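Local structure of odorant-binding protein 47 (Anopheles gambiae, 3PM2) at residues E58-S63 with T136-M141; T64-N69 with R74-K79; L80-T85 with I95-I100. The protein binds hydrophobic odorants and is thought to aid their capture and transport through the aqueous fluid around olfactory sensory dendrites. All blocks are in the same frame, centred on the assembly; numbering follows the deposited sequence.

How the contacts relate
Contacts 2 and 3 follow each other along the chain, and both fall inside the long loop that contact 1 closes. Contacts 1 and 2 lie closest, their centres about 9 Å apart, and a probable hydrogen bond from Leu66 N to Met61 O (2.9 Å) ties the end of helix 55-63 to the turn after it. Contacts 2 and 3 share helix 74-85 and have centres about 13 Å apart; Ile100 of contact 3 packs on Arg74, Leu77 and Thr78 of contact 2. Between contacts 1 and 3, with centres about 14 Å apart, Tyr81 OH lies 3.2 Å from Met141 CB. Together the contacts join helices 55-63, 74-85, 92-109 and 133-147 of the odorant-binding fold.

Contact 1 (E58-S63 with T136-M141); sequences ECVMNS and TILACM
Val60 and Leu138 meet through methyl groups, with Val60 CG1 4.0 Å from Leu138 CD2 and the two side chains crossing at about a right angle. Beside this pair, Met61 reaches across with its terminal methyl: CE lies 4.1 Å from Ile137 CG2 and 4.3 Å from Leu138 CB. The Met61 chain bends at its second torsion (chi2 -67°), yet its third is nearly extended, and this carries CE to the far helix. Ile137 offers only its CG2 branch, because the longer CG1 arm leads away from Met61. Helices 55-63 and 133-147 belong to the all-helical, disulfide-braced fold of a C-plus odorant-binding protein, and here their short segments run at 97° to each other, with axes 10.4 Å apart at closest approach. Each helix also carries a disulfide away from the touching side chains, Cys59 to Cys33 and Cys140 to Cys103. Leu77 of helix 74-85 touches both Met61 and Ile137, while Leu24 and Val25 pack on Val60. One turn on, Ser63 OG donates to Val60 O at 2.8 Å, its donor tilted 22° from the carbonyl plane, and Thr64 OG1 also hydrogen-bonds to that oxygen.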
# COMPACT_ATOMS: atom_id res chain seq x y z
N GLU A 58 1.00 -8.47 2.92
CA GLU A 58 0.73 -9.40 4.02
C GLU A 58 2.01 -9.60 4.86
O GLU A 58 1.93 -9.64 6.09
CB GLU A 58 0.18 -10.72 3.50
CG GLU A 58 -0.16 -11.69 4.62
CD GLU A 58 -1.04 -12.84 4.18
OE1 GLU A 58 -2.15 -12.58 3.67
OE2 GLU A 58 -0.64 -14.01 4.37
N CYS A 59 3.17 -9.66 4.20
CA CYS A 59 4.49 -9.79 4.85
C CYS A 59 4.72 -8.60 5.80
O CYS A 59 5.13 -8.80 6.96
CB CYS A 59 5.58 -9.90 3.78
SG CYS A 59 7.27 -9.95 4.45
N VAL A 60 4.44 -7.35 5.32
CA VAL A 60 4.58 -6.12 6.08
C VAL A 60 3.65 -6.18 7.29
O VAL A 60 4.07 -5.85 8.40
CB VAL A 60 4.30 -4.86 5.21
CG1 VAL A 60 4.15 -3.62 6.08
CG2 VAL A 60 5.39 -4.64 4.16
N MET A 61 2.42 -6.59 7.08
CA MET A 61 1.42 -6.66 8.16
C MET A 61 1.80 -7.71 9.20
O MET A 61 1.70 -7.44 10.39
CB MET A 61 0.01 -6.86 7.61
CG MET A 61 -0.48 -5.68 6.77
SD MET A 61 -0.74 -4.20 7.76
CE MET A 61 -1.73 -3.21 6.62
N ASN A 62 2.35 -8.84 8.74
CA ASN A 62 2.85 -9.89 9.64
C ASN A 62 4.08 -9.40 10.41
O ASN A 62 4.23 -9.74 11.60
CB ASN A 62 3.15 -11.20 8.88
CG ASN A 62 1.92 -12.06 8.60
OD1 ASN A 62 0.94 -12.08 9.36
ND2 ASN A 62 1.97 -12.85 7.54
N SER A 63 4.94 -8.55 9.78
CA SER A 63 6.13 -8.05 10.48
C SER A 63 5.77 -7.18 11.69
O SER A 63 6.56 -7.06 12.61
CB SER A 63 7.08 -7.31 9.53
OG SER A 63 6.68 -5.97 9.32
N THR A 136 -5.01 -4.29 0.33
CA THR A 136 -6.11 -3.31 0.16
C THR A 136 -5.84 -2.10 1.07
O THR A 136 -5.87 -0.97 0.59
CB THR A 136 -7.45 -3.96 0.49
OG1 THR A 136 -7.62 -5.10 -0.37
CG2 THR A 136 -8.62 -3.01 0.32
N ILE A 137 -5.53 -2.35 2.35
CA ILE A 137 -5.27 -1.29 3.32
C ILE A 137 -3.99 -0.54 3.02
O ILE A 137 -3.99 0.71 2.94
CB ILE A 137 -5.32 -1.82 4.79
CG1 ILE A 137 -6.72 -2.43 5.15
CG2 ILE A 137 -4.93 -0.72 5.81
CD1 ILE A 137 -7.91 -1.41 5.15
N LEU A 138 -2.89 -1.29 2.87
CA LEU A 138 -1.57 -0.70 2.68
C LEU A 138 -1.43 0.12 1.40
O LEU A 138 -0.86 1.23 1.43
CB LEU A 138 -0.46 -1.77 2.81
CG LEU A 138 0.98 -1.26 2.91
CD1 LEU A 138 1.20 -0.40 4.19
CD2 LEU A 138 1.99 -2.44 2.88
N ALA A 139 -1.96 -0.41 0.27
CA ALA A 139 -1.94 0.28 -1.01
C ALA A 139 -2.67 1.61 -0.90
O ALA A 139 -2.13 2.64 -1.31
CB ALA A 139 -2.61 -0.57 -2.09
N CYS A 140 -3.88 1.59 -0.33
CA CYS A 140 -4.72 2.76 -0.12
C CYS A 140 -4.01 3.77 0.81
O CYS A 140 -4.01 4.97 0.51
CB CYS A 140 -6.07 2.33 0.44
SG CYS A 140 -7.17 3.70 0.83
N MET A 141 -3.41 3.30 1.90
CA MET A 141 -2.72 4.20 2.82
C MET A 141 -1.61 4.98 2.13
O MET A 141 -1.55 6.21 2.22
CB MET A 141 -2.20 3.48 4.06
CG MET A 141 -3.27 3.22 5.11
SD MET A 141 -4.21 4.67 5.69
CE MET A 141 -2.86 5.65 6.45

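Contact 2 (T64-N69 with R74-K79); sequences TSLYSN and REALTK
Leu66 drives its two methyls against the first turn of helix 74-85. CD2 presses on Ala76 CB at 3.4 Å, tighter than usual for two carbons, and also lies 3.6 Å from Leu77 N. The other branch, CD1, rests 3.9 Å from Leu77 CB, where the Leu66 and Leu77 side chains cross at about a right angle. In Leu66, CG stands opposite the carbonyl carbon (chi1 -61°) and the second torsion is extended, which sets one methyl against Ala76 CB and Leu77 N and the other against Leu77 CA and CB. From the 64-69 side the packing rests on Leu66 alone; Ser65, Ser68 and Glu75, by contrast, are exposed. Within the helix, Arg74 O accepts from both Thr78 OG1 (2.7 Å) and Thr78 N, which arrive from opposite faces of the carbonyl plane. Ser65, with positive phi, is the C-prime residue of the Schellman motif that ends helix 55-63. Strands 67-68 and 71-72 then form a short antiparallel beta hairpin that leads into helix 74-85. Met61 of helix 55-63 backs Leu66, Leu24 touches both Leu66 and Leu77, and helices 92-109 and 133-147 also pack against Leu77.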
# COMPACT_ATOMS: atom_id res chain seq x y z
N THR A 64 4.56 -6.58 11.68
CA THR A 64 4.06 -5.69 12.73
C THR A 64 2.91 -6.30 13.54
O THR A 64 2.25 -5.57 14.28
CB THR A 64 3.63 -4.36 12.11
OG1 THR A 64 2.82 -4.64 10.95
CG2 THR A 64 4.80 -3.50 11.72
N SER A 65 2.65 -7.63 13.39
CA SER A 65 1.57 -8.39 14.05
C SER A 65 0.17 -7.75 13.86
O SER A 65 -0.68 -7.80 14.76
CB SER A 65 1.88 -8.62 15.54
OG SER A 65 3.07 -9.37 15.70
N LEU A 66 -0.06 -7.17 12.67
CA LEU A 66 -1.34 -6.50 12.42
C LEU A 66 -2.32 -7.37 11.69
O LEU A 66 -3.50 -7.04 11.66
CB LEU A 66 -1.14 -5.21 11.61
CG LEU A 66 -0.28 -4.12 12.26
CD1 LEU A 66 -0.21 -2.93 11.36
CD2 LEU A 66 -0.88 -3.66 13.59
N TYR A 67 -1.84 -8.46 11.08
CA TYR A 67 -2.69 -9.34 10.30
C TYR A 67 -3.06 -10.63 11.04
O TYR A 67 -2.19 -11.25 11.62
CB TYR A 67 -2.03 -9.67 8.94
CG TYR A 67 -2.81 -10.72 8.16
CD1 TYR A 67 -4.04 -10.41 7.58
CD2 TYR A 67 -2.37 -12.04 8.10
CE1 TYR A 67 -4.79 -11.39 6.93
CE2 TYR A 67 -3.10 -13.02 7.43
CZ TYR A 67 -4.32 -12.69 6.85
OH TYR A 67 -5.07 -13.65 6.23
N SER A 68 -4.34 -11.06 10.95
CA SER A 68 -4.80 -12.34 11.52
C SER A 68 -6.03 -12.86 10.79
O SER A 68 -7.05 -12.20 10.81
CB SER A 68 -5.08 -12.18 13.01
OG SER A 68 -5.35 -13.46 13.57
N ASN A 69 -5.93 -14.05 10.15
CA ASN A 69 -7.07 -14.69 9.48
C ASN A 69 -8.06 -13.71 8.82
O ASN A 69 -9.21 -13.61 9.26
CB ASN A 69 -7.83 -15.60 10.47
CG ASN A 69 -7.08 -16.85 10.87
OD1 ASN A 69 -6.52 -17.56 10.03
ND2 ASN A 69 -7.06 -17.13 12.16
N ARG A 74 -7.05 -2.53 13.34
CA ARG A 74 -7.13 -1.08 13.12
C ARG A 74 -6.54 -0.25 14.28
O ARG A 74 -5.88 0.76 14.04
CB ARG A 74 -8.58 -0.65 12.80
CG ARG A 74 -8.69 0.83 12.50
CD ARG A 74 -10.07 1.20 12.05
NE ARG A 74 -10.17 2.64 11.92
CZ ARG A 74 -11.14 3.27 11.28
NH1 ARG A 74 -12.11 2.57 10.68
NH2 ARG A 74 -11.15 4.59 11.22
N GLU A 75 -6.76 -0.68 15.53
CA GLU A 75 -6.26 0.05 16.71
C GLU A 75 -4.73 0.09 16.70
O GLU A 75 -4.15 1.18 16.75
CB GLU A 75 -6.82 -0.56 18.01
CG GLU A 75 -8.32 -0.36 18.19
CD GLU A 75 -9.23 -1.08 17.19
OE1 GLU A 75 -8.88 -2.22 16.77
OE2 GLU A 75 -10.25 -0.49 16.79
N ALA A 76 -4.08 -1.08 16.55
CA ALA A 76 -2.63 -1.17 16.51
C ALA A 76 -2.06 -0.49 15.28
O ALA A 76 -1.02 0.16 15.38
CB ALA A 76 -2.20 -2.63 16.57
N LEU A 77 -2.74 -0.60 14.10
CA LEU A 77 -2.27 0.06 12.88
C LEU A 77 -2.27 1.58 13.07
O LEU A 77 -1.32 2.25 12.67
CB LEU A 77 -3.13 -0.34 11.67
CG LEU A 77 -2.83 0.40 10.36
CD1 LEU A 77 -2.98 -0.52 9.19
CD2 LEU A 77 -3.76 1.60 10.18
N THR A 78 -3.35 2.13 13.67
CA THR A 78 -3.48 3.57 13.92
C THR A 78 -2.37 4.04 14.84
O THR A 78 -1.76 5.06 14.56
CB THR A 78 -4.89 3.90 14.43
OG1 THR A 78 -5.84 3.42 13.47
CG2 THR A 78 -5.12 5.41 14.68
N LYS A 79 -2.10 3.29 15.93
CA LYS A 79 -1.01 3.58 16.88
C LYS A 79 0.35 3.69 16.16
O LYS A 79 1.11 4.65 16.40
CB LYS A 79 -0.96 2.52 17.99
CG LYS A 79 -0.10 2.93 19.18
CD LYS A 79 -0.30 2.02 20.39
CE LYS A 79 0.70 2.26 21.49
NZ LYS A 79 1.57 1.07 21.75

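Contact 3 (L80-T85 with I95-I100); sequences LYLDST and ITLDAI. Unlike the reference sequence in segment 80-85: Asp83 (reference Ala).
With CG2 anti to the backbone N and OG1 anti to the carbonyl carbon (chi1 -59°), Thr96 points its methyl at Tyr81 and its hydroxyl at Thr85. CG2 fits against Tyr81 CB at 3.6 Å and approaches the aromatic ring obliquely, while Thr96 OG1 meets Thr85 CG2 tip to tip, also at 3.6 Å. The meeting is a van der Waals one: Thr96 OG1 is hydrogen-bonded to Trp92 O of its own helix, and Thr85 OG1, placed between its backbone N and carbonyl carbon, donates to Leu82 O at 2.8 Å. A separate apolar pair, Leu82 CD1 and Leu97 CD2, lies 4.2 Å apart, the two leucine side chains crossing at about a right angle. Helices 74-85 and 92-109 form a nearly antiparallel helical hairpin, with their short segments at 160° and their axes 10.3 Å apart at closest approach. On the inner side Ile100 CD1 comes within 4.2 Å of Tyr81 CD2, again obliquely to the ring. Leu138, Met141 and Leu145 of helix 133-147 also pack on Tyr81. Ser84 OG donates to Tyr81 O at 2.6 Å, in the carbonyl plane on a lone pair, and is also hydrogen-bonded to Phe23 N.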
# COMPACT_ATOMS: atom_id res chain seq x y z
N LEU A 80 0.65 2.74 15.25
CA LEU A 80 1.90 2.75 14.48
C LEU A 80 2.02 3.93 13.55
O LEU A 80 3.06 4.58 13.54
CB LEU A 80 2.13 1.44 13.71
CG LEU A 80 2.51 0.24 14.55
CD1 LEU A 80 2.52 -1.01 13.70
CD2 LEU A 80 3.86 0.44 15.26
N TYR A 81 0.95 4.21 12.74
CA TYR A 81 0.99 5.38 11.86
C TYR A 81 1.14 6.66 12.65
O TYR A 81 2.03 7.45 12.35
CB TYR A 81 -0.27 5.45 10.99
CG TYR A 81 -0.13 4.73 9.68
CD1 TYR A 81 0.78 5.16 8.72
CD2 TYR A 81 -0.94 3.64 9.37
CE1 TYR A 81 0.92 4.49 7.50
CE2 TYR A 81 -0.80 2.95 8.18
CZ TYR A 81 0.11 3.39 7.23
OH TYR A 81 0.22 2.69 6.06
N LEU A 82 0.34 6.82 13.75
CA LEU A 82 0.44 8.01 14.60
C LEU A 82 1.81 8.17 15.25
O LEU A 82 2.27 9.30 15.41
CB LEU A 82 -0.68 8.11 15.65
CG LEU A 82 -2.08 8.47 15.15
CD1 LEU A 82 -3.04 8.64 16.32
CD2 LEU A 82 -2.08 9.75 14.32
N ASP A 83 2.46 7.06 15.60
CA ASP A 83 3.84 7.12 16.10
C ASP A 83 4.76 7.80 15.11
O ASP A 83 5.48 8.63 15.48
CB ASP A 83 4.45 5.76 16.45
CG ASP A 83 5.90 5.87 17.11
OD1 ASP A 83 6.02 6.38 18.24
OD2 ASP A 83 6.91 5.40 16.52
N SER A 84 4.70 7.42 13.84
CA SER A 84 5.56 8.05 12.83
C SER A 84 5.30 9.56 12.65
O SER A 84 6.22 10.28 12.27
CB SER A 84 5.45 7.33 11.49
OG SER A 84 4.20 7.58 10.86
N THR A 85 4.07 10.03 12.94
CA THR A 85 3.68 11.44 12.77
C THR A 85 4.08 12.37 13.92
O THR A 85 4.02 13.59 13.75
CB THR A 85 2.15 11.58 12.50
OG1 THR A 85 1.43 11.31 13.70
CG2 THR A 85 1.67 10.67 11.38
N ILE A 95 -4.63 14.17 8.60
CA ILE A 95 -4.51 13.55 7.28
C ILE A 95 -4.43 12.03 7.46
O ILE A 95 -5.17 11.31 6.80
CB ILE A 95 -3.29 14.10 6.50
CG1 ILE A 95 -3.47 15.60 6.16
CG2 ILE A 95 -3.06 13.26 5.24
CD1 ILE A 95 -2.21 16.25 5.44
N THR A 96 -3.62 11.58 8.43
CA THR A 96 -3.43 10.15 8.74
C THR A 96 -4.70 9.52 9.25
O THR A 96 -5.12 8.50 8.71
CB THR A 96 -2.20 9.94 9.64
OG1 THR A 96 -1.05 10.45 8.97
CG2 THR A 96 -1.96 8.47 9.98
N LEU A 97 -5.35 10.14 10.26
CA LEU A 97 -6.62 9.62 10.79
C LEU A 97 -7.71 9.52 9.69
O LEU A 97 -8.36 8.49 9.58
CB LEU A 97 -7.11 10.45 11.98
CG LEU A 97 -6.27 10.35 13.25
CD1 LEU A 97 -6.60 11.50 14.20
CD2 LEU A 97 -6.50 9.01 13.97
N ASP A 98 -7.83 10.56 8.83
CA ASP A 98 -8.78 10.56 7.72
C ASP A 98 -8.44 9.45 6.71
O ASP A 98 -9.35 8.76 6.24
CB ASP A 98 -8.82 11.93 7.00
CG ASP A 98 -9.48 13.08 7.77
OD1 ASP A 98 -9.91 12.86 8.94
OD2 ASP A 98 -9.57 14.20 7.21
N ALA A 99 -7.14 9.27 6.40
CA ALA A 99 -6.68 8.24 5.45
C ALA A 99 -7.05 6.83 5.95
O ALA A 99 -7.59 6.05 5.17
CB ALA A 99 -5.18 8.35 5.26
N ILE A 100 -6.85 6.55 7.25
CA ILE A 100 -7.19 5.26 7.86
C ILE A 100 -8.69 5.00 7.77
O ILE A 100 -9.11 3.92 7.37
CB ILE A 100 -6.64 5.14 9.30
CG1 ILE A 100 -5.10 5.17 9.33
CG2 ILE A 100 -7.18 3.86 9.99
CD1 ILE A 100 -4.50 5.43 10.72